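Local coordinates for hypothetical bacterial 6-phosphogluconolactonase (Bacteroides fragilis, PDB 3SCY), which is a putative 6-phosphogluconolactonase, a seven-bladed beta-propeller protein that probably hydrolyses 6-phosphogluconolactone to 6-phosphogluconate, at residues N25-Y30 and D46-N51; S53-S58 and P354-F359; N111-N116 and H158-T163; G166-A171 and I179-I184. All blocks are in the same frame, centred on the assembly; numbering follows the deposited sequence. Where two conformers were deposited one is given.

Contact 1: residues N25-Y30 and D46-N51; sequences NSKGIY and DAEVAN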
loop_
_atom_site.group_PDB
_atom_site.type_symbol
_atom_site.label_atom_id
_atom_site.label_comp_id
_atom_site.label_asym_id
_atom_site.label_seq_id
_atom_site.Cartn_x
_atom_site.Cartn_y
_atom_site.Cartn_z
ATOM N N ASN A 25 -9.009 13.723 -15.894
ATOM C CA ASN A 25 -8.118 13.774 -17.060
ATOM C C ASN A 25 -7.003 12.729 -17.039
ATOM O O ASN A 25 -6.261 12.643 -18.019
ATOM C CB ASN A 25 -7.480 15.161 -17.190
ATOM C CG ASN A 25 -8.419 16.252 -17.632
ATOM O OD1 ASN A 25 -9.316 16.052 -18.464
ATOM N ND2 ASN A 25 -8.199 17.451 -17.110
ATOM N N SER A 26 -6.852 11.955 -15.943
ATOM C CA SER A 26 -5.780 10.957 -15.910
ATOM C C SER A 26 -6.002 9.825 -16.908
ATOM O O SER A 26 -7.125 9.334 -17.018
ATOM C CB SER A 26 -5.664 10.340 -14.523
ATOM O OG SER A 26 -4.757 9.253 -14.556
ATOM N N LYS A 27 -4.934 9.398 -17.613
ATOM C CA LYS A 27 -5.004 8.278 -18.554
ATOM C C LYS A 27 -4.942 6.946 -17.810
ATOM O O LYS A 27 -5.431 5.934 -18.304
ATOM C CB LYS A 27 -3.866 8.324 -19.591
ATOM C CG LYS A 27 -4.012 9.396 -20.661
ATOM C CD LYS A 27 -2.759 9.455 -21.519
ATOM C CE LYS A 27 -2.800 10.551 -22.551
ATOM N NZ LYS A 27 -3.640 10.186 -23.722
ATOM N N GLY A 28 -4.315 6.956 -16.636
ATOM C CA GLY A 28 -4.170 5.749 -15.838
ATOM C C GLY A 28 -2.887 5.713 -15.051
ATOM O O GLY A 28 -2.827 6.229 -13.934
ATOM N N ILE A 29 -1.878 5.009 -15.585
ATOM C CA ILE A 29 -0.583 4.882 -14.880
ATOM C C ILE A 29 0.427 5.786 -15.539
ATOM O O ILE A 29 0.565 5.752 -16.762
ATOM C CB ILE A 29 -0.064 3.409 -14.869
ATOM C CG1 ILE A 29 -1.063 2.481 -14.170
ATOM C CG2 ILE A 29 1.299 3.325 -14.182
ATOM C CD1 ILE A 29 -0.755 0.988 -14.363
ATOM N N TYR A 30 1.188 6.513 -14.728
ATOM C CA TYR A 30 2.235 7.392 -15.216
ATOM C C TYR A 30 3.555 6.922 -14.650
ATOM O O TYR A 30 3.614 6.461 -13.499
ATOM C CB TYR A 30 1.952 8.841 -14.818
ATOM C CG TYR A 30 0.729 9.422 -15.487
ATOM C CD1 TYR A 30 -0.536 9.265 -14.926
ATOM C CD2 TYR A 30 0.824 10.079 -16.712
ATOM C CE1 TYR A 30 -1.673 9.758 -15.560
ATOM C CE2 TYR A 30 -0.310 10.569 -17.363
ATOM C CZ TYR A 30 -1.553 10.429 -16.765
ATOM O OH TYR A 30 -2.686 10.893 -17.379
ATOM N N ASP A 46 3.343 6.602 -20.039
ATOM C CA ASP A 46 2.061 6.427 -19.387
ATOM C C ASP A 46 1.345 5.265 -20.010
ATOM O O ASP A 46 1.721 4.817 -21.091
ATOM C CB ASP A 46 1.203 7.708 -19.437
ATOM C CG ASP A 46 0.899 8.195 -20.832
ATOM O OD1 ASP A 46 0.178 7.480 -21.563
ATOM O OD2 ASP A 46 1.353 9.310 -21.183
ATOM N N ALA A 47 0.348 4.742 -19.313
ATOM C CA ALA A 47 -0.448 3.624 -19.798
ATOM C C ALA A 47 -1.911 3.919 -19.559
ATOM O O ALA A 47 -2.283 4.329 -18.452
ATOM C CB ALA A 47 -0.041 2.325 -19.101
ATOM N N GLU A 48 -2.732 3.751 -20.600
ATOM C CA GLU A 48 -4.176 3.918 -20.505
ATOM C C GLU A 48 -4.733 2.694 -19.796
ATOM O O GLU A 48 -4.666 1.572 -20.314
ATOM C CB GLU A 48 -4.816 4.125 -21.878
ATOM C CG GLU A 48 -4.562 5.524 -22.398
ATOM C CD GLU A 48 -5.612 6.136 -23.304
ATOM O OE1 GLU A 48 -6.758 5.630 -23.342
ATOM O OE2 GLU A 48 -5.289 7.153 -23.954
ATOM N N VAL A 49 -5.210 2.920 -18.569
ATOM C CA VAL A 49 -5.735 1.903 -17.642
ATOM C C VAL A 49 -6.818 2.554 -16.799
ATOM O O VAL A 49 -6.580 3.637 -16.304
ATOM C CB VAL A 49 -4.636 1.310 -16.702
ATOM C CG1 VAL A 49 -5.093 -0.017 -16.108
ATOM C CG2 VAL A 49 -3.284 1.160 -17.387
ATOM N N ALA A 50 -7.960 1.897 -16.600
ATOM C CA ALA A 50 -9.031 2.482 -15.800
ATOM C C ALA A 50 -8.838 2.265 -14.309
ATOM O O ALA A 50 -8.554 1.149 -13.878
ATOM C CB ALA A 50 -10.352 1.903 -16.241
ATOM N N ASN A 51 -8.952 3.370 -13.519
ATOM C CA ASN A 51 -8.825 3.404 -12.057
ATOM C C ASN A 51 -7.726 2.462 -11.507
ATOM O O ASN A 51 -8.006 1.619 -10.641
ATOM C CB ASN A 51 -10.145 3.106 -11.367
ATOM C CG ASN A 51 -11.106 4.248 -11.465
ATOM O OD1 ASN A 51 -10.717 5.392 -11.678
ATOM N ND2 ASN A 51 -12.383 3.920 -11.506
HETATM O O HOH W 1 -2.845 7.159 -24.839
HETATM O O HOH W 2 -6.096 9.670 -24.747
#

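Contact 2: residues S53-S58 and P354-F359; sequences SYLIPS and PVCLKF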
loop_
_atom_site.group_PDB
_atom_site.type_symbol
_atom_site.label_atom_id
_atom_site.label_comp_id
_atom_site.label_asym_id
_atom_site.label_seq_id
_atom_site.Cartn_x
_atom_site.Cartn_y
_atom_site.Cartn_z
ATOM N N SER A 53 -5.816 2.399 -9.025
ATOM C CA SER A 53 -5.581 3.123 -7.769
ATOM C C SER A 53 -4.498 2.508 -6.874
ATOM O O SER A 53 -4.046 3.146 -5.916
ATOM C CB SER A 53 -6.871 3.274 -6.990
ATOM O OG SER A 53 -7.291 1.987 -6.587
ATOM N N TYR A 54 -4.105 1.287 -7.173
ATOM C CA TYR A 54 -3.020 0.624 -6.478
ATOM C C TYR A 54 -2.333 -0.267 -7.474
ATOM O O TYR A 54 -2.985 -0.898 -8.313
ATOM C CB TYR A 54 -3.500 -0.179 -5.227
ATOM C CG TYR A 54 -2.448 -0.189 -4.142
ATOM C CD1 TYR A 54 -2.348 0.868 -3.238
ATOM C CD2 TYR A 54 -1.469 -1.182 -4.099
ATOM C CE1 TYR A 54 -1.294 0.949 -2.330
ATOM C CE2 TYR A 54 -0.418 -1.120 -3.172
ATOM C CZ TYR A 54 -0.342 -0.049 -2.294
ATOM O OH TYR A 54 0.683 0.069 -1.373
ATOM N N LEU A 55 -1.029 -0.323 -7.382
ATOM C CA LEU A 55 -0.238 -1.154 -8.270
ATOM C C LEU A 55 1.032 -1.587 -7.567
ATOM O O LEU A 55 1.468 -0.981 -6.583
ATOM C CB LEU A 55 0.092 -0.409 -9.594
ATOM C CG LEU A 55 0.684 1.007 -9.494
ATOM C CD1 LEU A 55 2.157 0.974 -9.182
ATOM C CD2 LEU A 55 0.547 1.726 -10.819
ATOM N N ILE A 56 1.630 -2.632 -8.115
ATOM C CA ILE A 56 2.881 -3.162 -7.595
ATOM C C ILE A 56 3.742 -3.661 -8.693
ATOM O O ILE A 56 3.256 -4.270 -9.638
ATOM C CB ILE A 56 2.619 -4.327 -6.557
ATOM C CG1 ILE A 56 1.804 -5.499 -7.138
ATOM C CG2 ILE A 56 2.086 -3.803 -5.205
ATOM C CD1 ILE A 56 1.973 -6.776 -6.294
ATOM N N PRO A 57 5.063 -3.503 -8.547
ATOM C CA PRO A 57 5.963 -4.182 -9.479
ATOM C C PRO A 57 6.228 -5.607 -8.997
ATOM O O PRO A 57 6.122 -5.874 -7.782
ATOM C CB PRO A 57 7.249 -3.361 -9.383
ATOM C CG PRO A 57 7.236 -2.835 -7.936
ATOM C CD PRO A 57 5.790 -2.745 -7.494
ATOM N N SER A 58 6.606 -6.501 -9.892
ATOM C CA SER A 58 7.065 -7.802 -9.447
ATOM C C SER A 58 8.448 -7.564 -8.782
ATOM O O SER A 58 9.082 -6.509 -8.993
ATOM C CB SER A 58 7.166 -8.756 -10.629
ATOM O OG SER A 58 8.077 -8.229 -11.581
ATOM N N PRO A 354 -3.327 11.530 -8.252
ATOM C CA PRO A 354 -2.364 10.475 -7.916
ATOM C C PRO A 354 -2.714 9.844 -6.589
ATOM O O PRO A 354 -3.012 10.580 -5.621
ATOM C CB PRO A 354 -1.024 11.206 -7.848
ATOM C CG PRO A 354 -1.401 12.623 -7.396
ATOM C CD PRO A 354 -2.738 12.884 -8.082
ATOM N N VAL A 355 -2.703 8.496 -6.539
ATOM C CA VAL A 355 -3.075 7.784 -5.306
ATOM C C VAL A 355 -2.170 6.581 -5.002
ATOM O O VAL A 355 -2.447 5.872 -4.040
ATOM C CB VAL A 355 -4.584 7.350 -5.322
ATOM C CG1 VAL A 355 -5.529 8.558 -5.267
ATOM C CG2 VAL A 355 -4.922 6.480 -6.537
ATOM N N CYS A 356 -1.114 6.318 -5.796
ATOM C CA CYS A 356 -0.239 5.194 -5.477
ATOM C C CYS A 356 1.110 5.454 -6.053
ATOM O O CYS A 356 1.196 5.717 -7.239
ATOM C CB CYS A 356 -0.802 3.875 -5.980
ATOM S SG CYS A 356 0.205 2.449 -5.494
ATOM N N LEU A 357 2.157 5.394 -5.224
ATOM C CA LEU A 357 3.529 5.591 -5.637
ATOM C C LEU A 357 4.321 4.347 -5.349
ATOM O O LEU A 357 4.244 3.812 -4.234
ATOM C CB LEU A 357 4.169 6.770 -4.885
ATOM C CG LEU A 357 3.387 8.092 -4.894
ATOM C CD1 LEU A 357 4.120 9.155 -4.068
ATOM C CD2 LEU A 357 3.170 8.593 -6.310
ATOM N N LYS A 358 5.078 3.877 -6.342
ATOM C CA LYS A 358 5.970 2.738 -6.158
ATOM C C LYS A 358 7.270 2.965 -6.869
ATOM O O LYS A 358 7.294 3.687 -7.865
ATOM C CB LYS A 358 5.340 1.429 -6.696
ATOM C CG LYS A 358 4.101 0.953 -5.932
ATOM C CD LYS A 358 4.408 0.424 -4.537
ATOM C CE LYS A 358 3.122 0.107 -3.829
ATOM N NZ LYS A 358 3.376 -0.610 -2.543
ATOM N N PHE A 359 8.367 2.377 -6.359
ATOM C CA PHE A 359 9.663 2.478 -7.040
ATOM C C PHE A 359 10.124 1.124 -7.515
ATOM O O PHE A 359 9.833 0.109 -6.888
ATOM C CB PHE A 359 10.770 3.041 -6.125
ATOM C CG PHE A 359 10.616 4.488 -5.722
ATOM C CD1 PHE A 359 10.526 5.493 -6.684
ATOM C CD2 PHE A 359 10.645 4.863 -4.374
ATOM C CE1 PHE A 359 10.388 6.826 -6.314
ATOM C CE2 PHE A 359 10.531 6.200 -4.002
ATOM C CZ PHE A 359 10.423 7.181 -4.971
HETATM O O HOH W 3 -4.484 4.222 -3.362
#

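Contact 3: residues N111-N116 and H158-T163; sequences NIVTAN and HCVRIT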
loop_
_atom_site.group_PDB
_atom_site.type_symbol
_atom_site.label_atom_id
_atom_site.label_comp_id
_atom_site.label_asym_id
_atom_site.label_seq_id
_atom_site.Cartn_x
_atom_site.Cartn_y
_atom_site.Cartn_z
ATOM N N ASN A 111 1.502 -15.968 -7.064
ATOM C CA ASN A 111 0.123 -15.530 -6.998
ATOM C C ASN A 111 0.057 -14.068 -6.706
ATOM O O ASN A 111 0.945 -13.528 -6.036
ATOM C CB ASN A 111 -0.618 -16.259 -5.845
ATOM C CG ASN A 111 -0.652 -17.745 -6.057
ATOM O OD1 ASN A 111 -1.497 -18.243 -6.784
ATOM N ND2 ASN A 111 0.281 -18.483 -5.434
ATOM N N ILE A 112 -1.029 -13.453 -7.145
ATOM C CA ILE A 112 -1.427 -12.085 -6.816
ATOM C C ILE A 112 -2.616 -12.196 -5.886
ATOM O O ILE A 112 -3.505 -13.029 -6.154
ATOM C CB ILE A 112 -1.824 -11.276 -8.098
ATOM C CG1 ILE A 112 -0.618 -10.991 -9.003
ATOM C CG2 ILE A 112 -2.651 -9.972 -7.751
ATOM C CD1 ILE A 112 0.432 -9.973 -8.456
ATOM N N VAL A 113 -2.673 -11.341 -4.831
ATOM C CA VAL A 113 -3.837 -11.318 -3.952
ATOM C C VAL A 113 -4.353 -9.880 -3.915
ATOM O O VAL A 113 -3.542 -8.975 -3.771
ATOM C CB VAL A 113 -3.536 -11.836 -2.509
ATOM C CG1 VAL A 113 -4.805 -11.899 -1.679
ATOM C CG2 VAL A 113 -2.860 -13.201 -2.532
ATOM N N THR A 114 -5.664 -9.668 -4.053
ATOM C CA THR A 114 -6.273 -8.347 -3.924
ATOM C C THR A 114 -7.068 -8.216 -2.633
ATOM O O THR A 114 -7.685 -9.189 -2.170
ATOM C CB THR A 114 -7.214 -8.016 -5.107
ATOM O OG1 THR A 114 -8.331 -8.902 -5.109
ATOM C CG2 THR A 114 -6.516 -8.053 -6.436
ATOM N N ALA A 115 -7.215 -6.969 -2.171
ATOM C CA ALA A 115 -8.132 -6.592 -1.106
ATOM C C ALA A 115 -9.305 -5.899 -1.776
ATOM O O ALA A 115 -9.129 -4.820 -2.366
ATOM C CB ALA A 115 -7.451 -5.673 -0.105
ATOM N N ASN A 116 -10.510 -6.496 -1.699
ATOM C CA ASN A 116 -11.674 -5.929 -2.374
ATOM C C ASN A 116 -12.490 -5.174 -1.351
ATOM O O ASN A 116 -13.128 -5.770 -0.481
ATOM C CB ASN A 116 -12.492 -7.014 -3.090
ATOM C CG ASN A 116 -11.633 -7.905 -3.947
ATOM O OD1 ASN A 116 -10.665 -7.457 -4.586
ATOM N ND2 ASN A 116 -11.930 -9.189 -3.922
ATOM N N HIS A 158 -8.973 -3.845 2.912
ATOM C CA HIS A 158 -8.177 -2.708 2.472
ATOM C C HIS A 158 -6.700 -2.950 2.324
ATOM O O HIS A 158 -6.002 -2.063 1.811
ATOM C CB HIS A 158 -8.363 -1.533 3.457
ATOM C CG HIS A 158 -8.493 -0.208 2.772
ATOM N ND1 HIS A 158 -7.610 0.191 1.782
ATOM C CD2 HIS A 158 -9.402 0.773 2.971
ATOM C CE1 HIS A 158 -8.048 1.374 1.371
ATOM N NE2 HIS A 158 -9.098 1.777 2.087
ATOM N N CYS A 159 -6.207 -4.121 2.758
ATOM C CA CYS A 159 -4.799 -4.418 2.689
ATOM C C CYS A 159 -4.604 -5.903 2.755
ATOM O O CYS A 159 -5.380 -6.587 3.424
ATOM C CB CYS A 159 -4.061 -3.720 3.832
ATOM S SG CYS A 159 -2.252 -3.716 3.670
ATOM N N VAL A 160 -3.628 -6.418 2.015
ATOM C CA VAL A 160 -3.215 -7.804 2.061
ATOM C C VAL A 160 -1.692 -7.810 2.104
ATOM O O VAL A 160 -1.042 -7.194 1.250
ATOM C CB VAL A 160 -3.773 -8.694 0.914
ATOM C CG1 VAL A 160 -5.228 -9.064 1.177
ATOM C CG2 VAL A 160 -3.614 -8.029 -0.456
ATOM N N ARG A 161 -1.115 -8.423 3.145
ATOM C CA ARG A 161 0.335 -8.480 3.314
ATOM C C ARG A 161 0.834 -9.867 3.596
ATOM O O ARG A 161 0.264 -10.568 4.424
ATOM C CB ARG A 161 0.817 -7.612 4.485
ATOM C CG ARG A 161 0.468 -6.122 4.429
ATOM C CD ARG A 161 0.949 -5.409 3.139
ATOM N NE ARG A 161 2.317 -5.746 2.741
ATOM C CZ ARG A 161 3.413 -5.206 3.260
ATOM N NH1 ARG A 161 3.323 -4.276 4.204
ATOM N NH2 ARG A 161 4.614 -5.591 2.839
ATOM N N ILE A 162 1.942 -10.255 2.952
ATOM C CA ILE A 162 2.610 -11.503 3.264
ATOM C C ILE A 162 3.570 -11.182 4.390
ATOM O O ILE A 162 4.240 -10.140 4.322
ATOM C CB ILE A 162 3.275 -12.051 1.998
ATOM C CG1 ILE A 162 2.160 -12.448 0.996
ATOM C CG2 ILE A 162 4.190 -13.274 2.339
ATOM C CD1 ILE A 162 2.604 -12.606 -0.473
ATOM N N THR A 163 3.602 -12.011 5.449
ATOM C CA THR A 163 4.438 -11.768 6.619
ATOM C C THR A 163 5.936 -11.887 6.253
ATOM O O THR A 163 6.287 -12.586 5.295
ATOM C CB THR A 163 4.030 -12.663 7.798
ATOM O OG1 THR A 163 4.003 -14.001 7.327
ATOM C CG2 THR A 163 2.645 -12.283 8.352
#

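Contact 4: residues G166-A171 and I179-I184; sequences GKYLLA and IHKFNI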
loop_
_atom_site.group_PDB
_atom_site.type_symbol
_atom_site.label_atom_id
_atom_site.label_comp_id
_atom_site.label_asym_id
_atom_site.label_seq_id
_atom_site.Cartn_x
_atom_site.Cartn_y
_atom_site.Cartn_z
ATOM N N GLY A 166 7.380 -15.273 5.336
ATOM C CA GLY A 166 6.787 -15.900 4.144
ATOM C C GLY A 166 5.706 -16.933 4.420
ATOM O O GLY A 166 5.297 -17.659 3.509
ATOM N N LYS A 167 5.236 -17.006 5.665
ATOM C CA LYS A 167 4.322 -18.080 6.085
ATOM C C LYS A 167 2.843 -17.710 6.126
ATOM O O LYS A 167 2.000 -18.618 6.065
ATOM C CB LYS A 167 4.726 -18.584 7.471
ATOM C CG LYS A 167 6.134 -19.173 7.506
ATOM C CD LYS A 167 6.539 -19.610 8.912
ATOM C CE LYS A 167 8.017 -19.913 8.979
ATOM N NZ LYS A 167 8.452 -20.217 10.367
ATOM N N TYR A 168 2.521 -16.431 6.280
ATOM C CA TYR A 168 1.136 -16.003 6.447
ATOM C C TYR A 168 0.775 -14.836 5.594
ATOM O O TYR A 168 1.637 -14.076 5.158
ATOM C CB TYR A 168 0.885 -15.613 7.926
ATOM C CG TYR A 168 1.356 -16.687 8.882
ATOM C CD1 TYR A 168 0.639 -17.871 9.038
ATOM C CD2 TYR A 168 2.581 -16.579 9.533
ATOM C CE1 TYR A 168 1.076 -18.872 9.903
ATOM C CE2 TYR A 168 3.045 -17.588 10.374
ATOM C CZ TYR A 168 2.287 -18.731 10.559
ATOM O OH TYR A 168 2.761 -19.744 11.362
ATOM N N LEU A 169 -0.524 -14.693 5.367
ATOM C CA LEU A 169 -1.092 -13.523 4.718
ATOM C C LEU A 169 -2.033 -12.877 5.725
ATOM O O LEU A 169 -2.906 -13.564 6.272
ATOM C CB LEU A 169 -1.809 -13.859 3.407
ATOM C CG LEU A 169 -2.349 -12.627 2.654
ATOM C CD1 LEU A 169 -2.059 -12.694 1.196
ATOM C CD2 LEU A 169 -3.848 -12.453 2.896
ATOM N N LEU A 170 -1.830 -11.580 6.001
ATOM C CA LEU A 170 -2.673 -10.806 6.913
ATOM C C LEU A 170 -3.505 -9.838 6.109
ATOM O O LEU A 170 -2.968 -9.145 5.233
ATOM C CB LEU A 170 -1.832 -10.096 7.973
ATOM C CG LEU A 170 -0.945 -11.008 8.835
ATOM C CD1 LEU A 170 -0.186 -10.200 9.843
ATOM C CD2 LEU A 170 -1.774 -12.050 9.612
ATOM N N ALA A 171 -4.819 -9.824 6.330
ATOM C CA ALA A 171 -5.713 -8.991 5.547
ATOM C C ALA A 171 -6.477 -8.028 6.443
ATOM O O ALA A 171 -7.262 -8.465 7.303
ATOM C CB ALA A 171 -6.668 -9.881 4.765
ATOM N N ILE A 179 -7.895 -8.018 11.584
ATOM C CA ILE A 179 -6.829 -8.407 10.685
ATOM C C ILE A 179 -7.010 -9.924 10.529
ATOM O O ILE A 179 -6.753 -10.671 11.478
ATOM C CB ILE A 179 -5.417 -8.019 11.166
ATOM C CG1 ILE A 179 -5.313 -6.487 11.395
ATOM C CG2 ILE A 179 -4.367 -8.497 10.139
ATOM C CD1 ILE A 179 -4.092 -6.047 12.275
ATOM N N HIS A 180 -7.500 -10.359 9.366
ATOM C CA HIS A 180 -7.716 -11.776 9.065
ATOM C C HIS A 180 -6.375 -12.461 8.787
ATOM O O HIS A 180 -5.493 -11.858 8.178
ATOM C CB HIS A 180 -8.674 -11.927 7.881
ATOM C CG HIS A 180 -9.989 -11.268 8.125
ATOM N ND1 HIS A 180 -10.976 -11.878 8.899
ATOM C CD2 HIS A 180 -10.453 -10.083 7.669
ATOM C CE1 HIS A 180 -11.989 -11.023 8.914
ATOM N NE2 HIS A 180 -11.731 -9.938 8.179
ATOM N N LYS A 181 -6.210 -13.704 9.278
ATOM C CA LYS A 181 -4.966 -14.449 9.131
ATOM C C LYS A 181 -5.152 -15.711 8.281
ATOM O O LYS A 181 -6.083 -16.501 8.515
ATOM C CB LYS A 181 -4.438 -14.833 10.528
ATOM C CG LYS A 181 -3.092 -15.562 10.494
ATOM C CD LYS A 181 -2.655 -16.033 11.879
ATOM C CE LYS A 181 -1.531 -17.039 11.770
ATOM N NZ LYS A 181 -1.059 -17.455 13.121
ATOM N N PHE A 182 -4.238 -15.910 7.320
ATOM C CA PHE A 182 -4.203 -17.087 6.474
ATOM C C PHE A 182 -2.828 -17.687 6.452
ATOM O O PHE A 182 -1.817 -16.973 6.501
ATOM C CB PHE A 182 -4.617 -16.738 5.040
ATOM C CG PHE A 182 -6.030 -16.229 4.929
ATOM C CD1 PHE A 182 -6.317 -14.879 5.108
ATOM C CD2 PHE A 182 -7.082 -17.104 4.691
ATOM C CE1 PHE A 182 -7.632 -14.412 5.025
ATOM C CE2 PHE A 182 -8.397 -16.642 4.627
ATOM C CZ PHE A 182 -8.664 -15.301 4.803
ATOM N N ASN A 183 -2.791 -19.004 6.372
ATOM C CA ASN A 183 -1.570 -19.743 6.161
ATOM C C ASN A 183 -1.300 -19.738 4.672
ATOM O O ASN A 183 -2.225 -19.947 3.880
ATOM C CB ASN A 183 -1.725 -21.194 6.663
ATOM C CG ASN A 183 -2.013 -21.362 8.125
ATOM O OD1 ASN A 183 -1.642 -20.548 8.964
ATOM N ND2 ASN A 183 -2.744 -22.410 8.467
ATOM N N ILE A 184 -0.050 -19.511 4.274
ATOM C CA ILE A 184 0.335 -19.546 2.867
ATOM C C ILE A 184 0.932 -20.899 2.489
ATOM O O ILE A 184 1.725 -21.467 3.255
ATOM C CB ILE A 184 1.365 -18.428 2.601
ATOM C CG1 ILE A 184 0.626 -17.089 2.372
ATOM C CG2 ILE A 184 2.343 -18.783 1.463
ATOM C CD1 ILE A 184 1.581 -15.882 2.251
HETATM O O HOH W 4 0.729 -19.697 13.163
#

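Contact 1: residues N25-Y30 and D46-N51
I29 and A47 form the hydrogen-bonded pair from which the antiparallel register of this hairpin is counted. I29 O accepts from A47 N at 2.8 Å, and A47 O takes I29 N at 3.0 Å, both donors lying in the carbonyl plane. At the end of the pairing away from the hairpin loop, V49 N donates to K27 O at 3.0 Å. G28 sits between these bonds opposite E48, with phi 147° and psi -98°, a conformation suited to a residue without a side chain, and its CA comes 3.2 Å from V49 O.

The polar contacts lie at the edge of the pairing and on the face of Y30 and D46. K27 reaches obliquely across to E48, where NZ and OE2 make a long, weak salt bridge of 3.5 Å. Two waters link the same two atoms, one of them firmly at both ends, but K27 is modelled in two conformers and the bridge should not be read as rigid. More definite is the bond inside 25-30: K27 N donates almost straight (171°) to Y30 OH at 2.7 Å, holding the phenol folded back over its own turn. The Y30 ring lies alongside the D46 side chain, CD2 resting 3.6 Å from D46 CB, while S26 OG lies in the ring plane at the edge and bonds to T20.

Apolar contacts occupy the face of I29 and A47, where I29 CD1 packs on V49 CG2 at 3.9 Å. I29 and A47 also meet L89 of the adjoining sheet, and I29 touches F80. The pairing is that of a beta hairpin in the outer half of a propeller blade, with strand 41-48 as the outermost strand of its four-stranded sheet.

Contact 2: residues S53-S58 and P354-F359
Adjacent blades of a beta-propeller meet here along their innermost strands, where Y54 and L55 of one blade meet C356 and K358 of the other. The segments run parallel (2°), their axes 7.4 Å apart, too distant for backbone pairing, so side chains fill the gap.

C356 makes two of the contacts. With SG anti to its backbone N (chi1 -176°), the sulfur stands over the middle of the Y54 ring, 3.8 Å from the centroid, a sulfur-aromatic contact made squarely on one face. The same sulfur accepts a hydrogen bond from L55 N at 3.6 Å, so ring and neighbouring amide both close on one atom. Its backbone belongs to a classic beta bulge, V355 and C356 both facing G19.

K358 bends at chi2 (-71°) and crosses the Y54 side chain at about a right angle, which brings NZ to Y54 OH as a donor at 3.0 Å. On the way its CG passes 3.3 Å from L55 O and 3.8 Å from L55 CD1. That carbonyl oxygen is buried with no polar partner, with the K358 methylenes CG and CE lying against it.

At the other end V355 CG2 presses on S53 O at 3.5 Å, and a water sits 2.8 Å from S53 O and also within hydrogen-bonding reach of V355 O, lying in the plane of the Y54 ring at its edge. S53 OG turns to E69, and Y54 stacks with Y104 of the next blade. Such side-by-side inner strands, each from a different blade, are what surround the central channel of a seven-bladed propeller.

Contact 3: residues N111-N116 and H158-T163
A115 and H158 mark the closest backbone approach, 5.3 Å between CA atoms, of two strands that run roughly antiparallel (154°) with axes 5.9 Å apart and share no backbone hydrogen bond. Side chains from both segments therefore carry the contact.

V160 is the main knob. Its CG1 meets V113 CG1 at 4.0 Å, the two valines meeting branch to branch at a slant, while CG2 occupies the position between backbone N and carbonyl carbon and thereby reaches V113 O at 3.4 Å. A115 supplies the second point of contact, its methyl resting on the chain between H158 and C159, 3.5 Å from C159 N. That amide is buried and has no partner in the model, covered by the methyl. On the far side of strand 111-116, T114 OG1 donates to N116 OD1 at 2.8 Å, a bond that ties the turned-away side chains together.

V113 also touches L169, and V160 touches A171. Beside this seam the H158 ring meets Y117, and NE2 hydrogen-bonds an unidentified molecule, probably from the crystallisation liquor, which may mark a pocket. Strand 111-116, second in its sheet, thus packs on 157-162, first strand of the next blade's sheet, the face-to-face packing characteristic of the propeller fold.

Contact 4: residues G166-A171 and I179-I184
Y168 and K181 nest together on one face of a beta hairpin, the middle pair of strands in a four-stranded propeller blade. The strands are antiparallel (161°) and held by five backbone bonds, such as A171 N to H180 O at 2.8 Å.

The Y168 ring stands as a flat ridge between two lysines. K181, stretched out with CG anti to its backbone N (chi1 -177°), covers one face: CE lies 3.6 Å from Y168 CD1, and NZ stands over the face, 4.5 Å from the centroid, as a cation-pi contact. The aliphatic start of K167 covers the opposite face. N183 OD1 approaches in the ring plane, 3.3 Å from Y168 CE1, so carbon edge and amide oxygen meet without a hydrogen bond. Further along, L170 drops into the notch between I179 and K181, its CB 3.7 Å from I179 CG2 and its CD2 against the lysine chain.

The reverse face is apolar. L169 and F182 lie side by side, and I184 CD1 wedges beneath the Y168 carbonyl, 3.4 Å from O, while also touching L169 CB. A171 offers only a methyl there, and H180 turns its ring to F142 and its NE2 to D173. The lysine end is well satisfied, since K181 NZ donates to T201 O and G243 O, and a water 2.9 Å from that nitrogen also binds Y168 OH.

How the contacts relate
The four contacts sample successive blades of one ring. Contacts 1 and 2 draw on the sheet in which the last strand, 354-360, joins the early strands 13-20, 28-35 and 41-48, the ring closure of this propeller; their centres are 12 Å apart, and the two contacts touch where I29 packs on L55. Contacts 3 and 4 fall inside the long loop closed by contact 2, and contact 3 touches contact 2 through I56 and I112. Strands 157-162 and 168-173 pair within one sheet, so contacts 3 and 4 sit 9 Å apart. Contacts 1 and 4, about 31 Å apart between centres, lie on opposite sides of the chain's centre; hairpin pairing builds blades, and packing joins them.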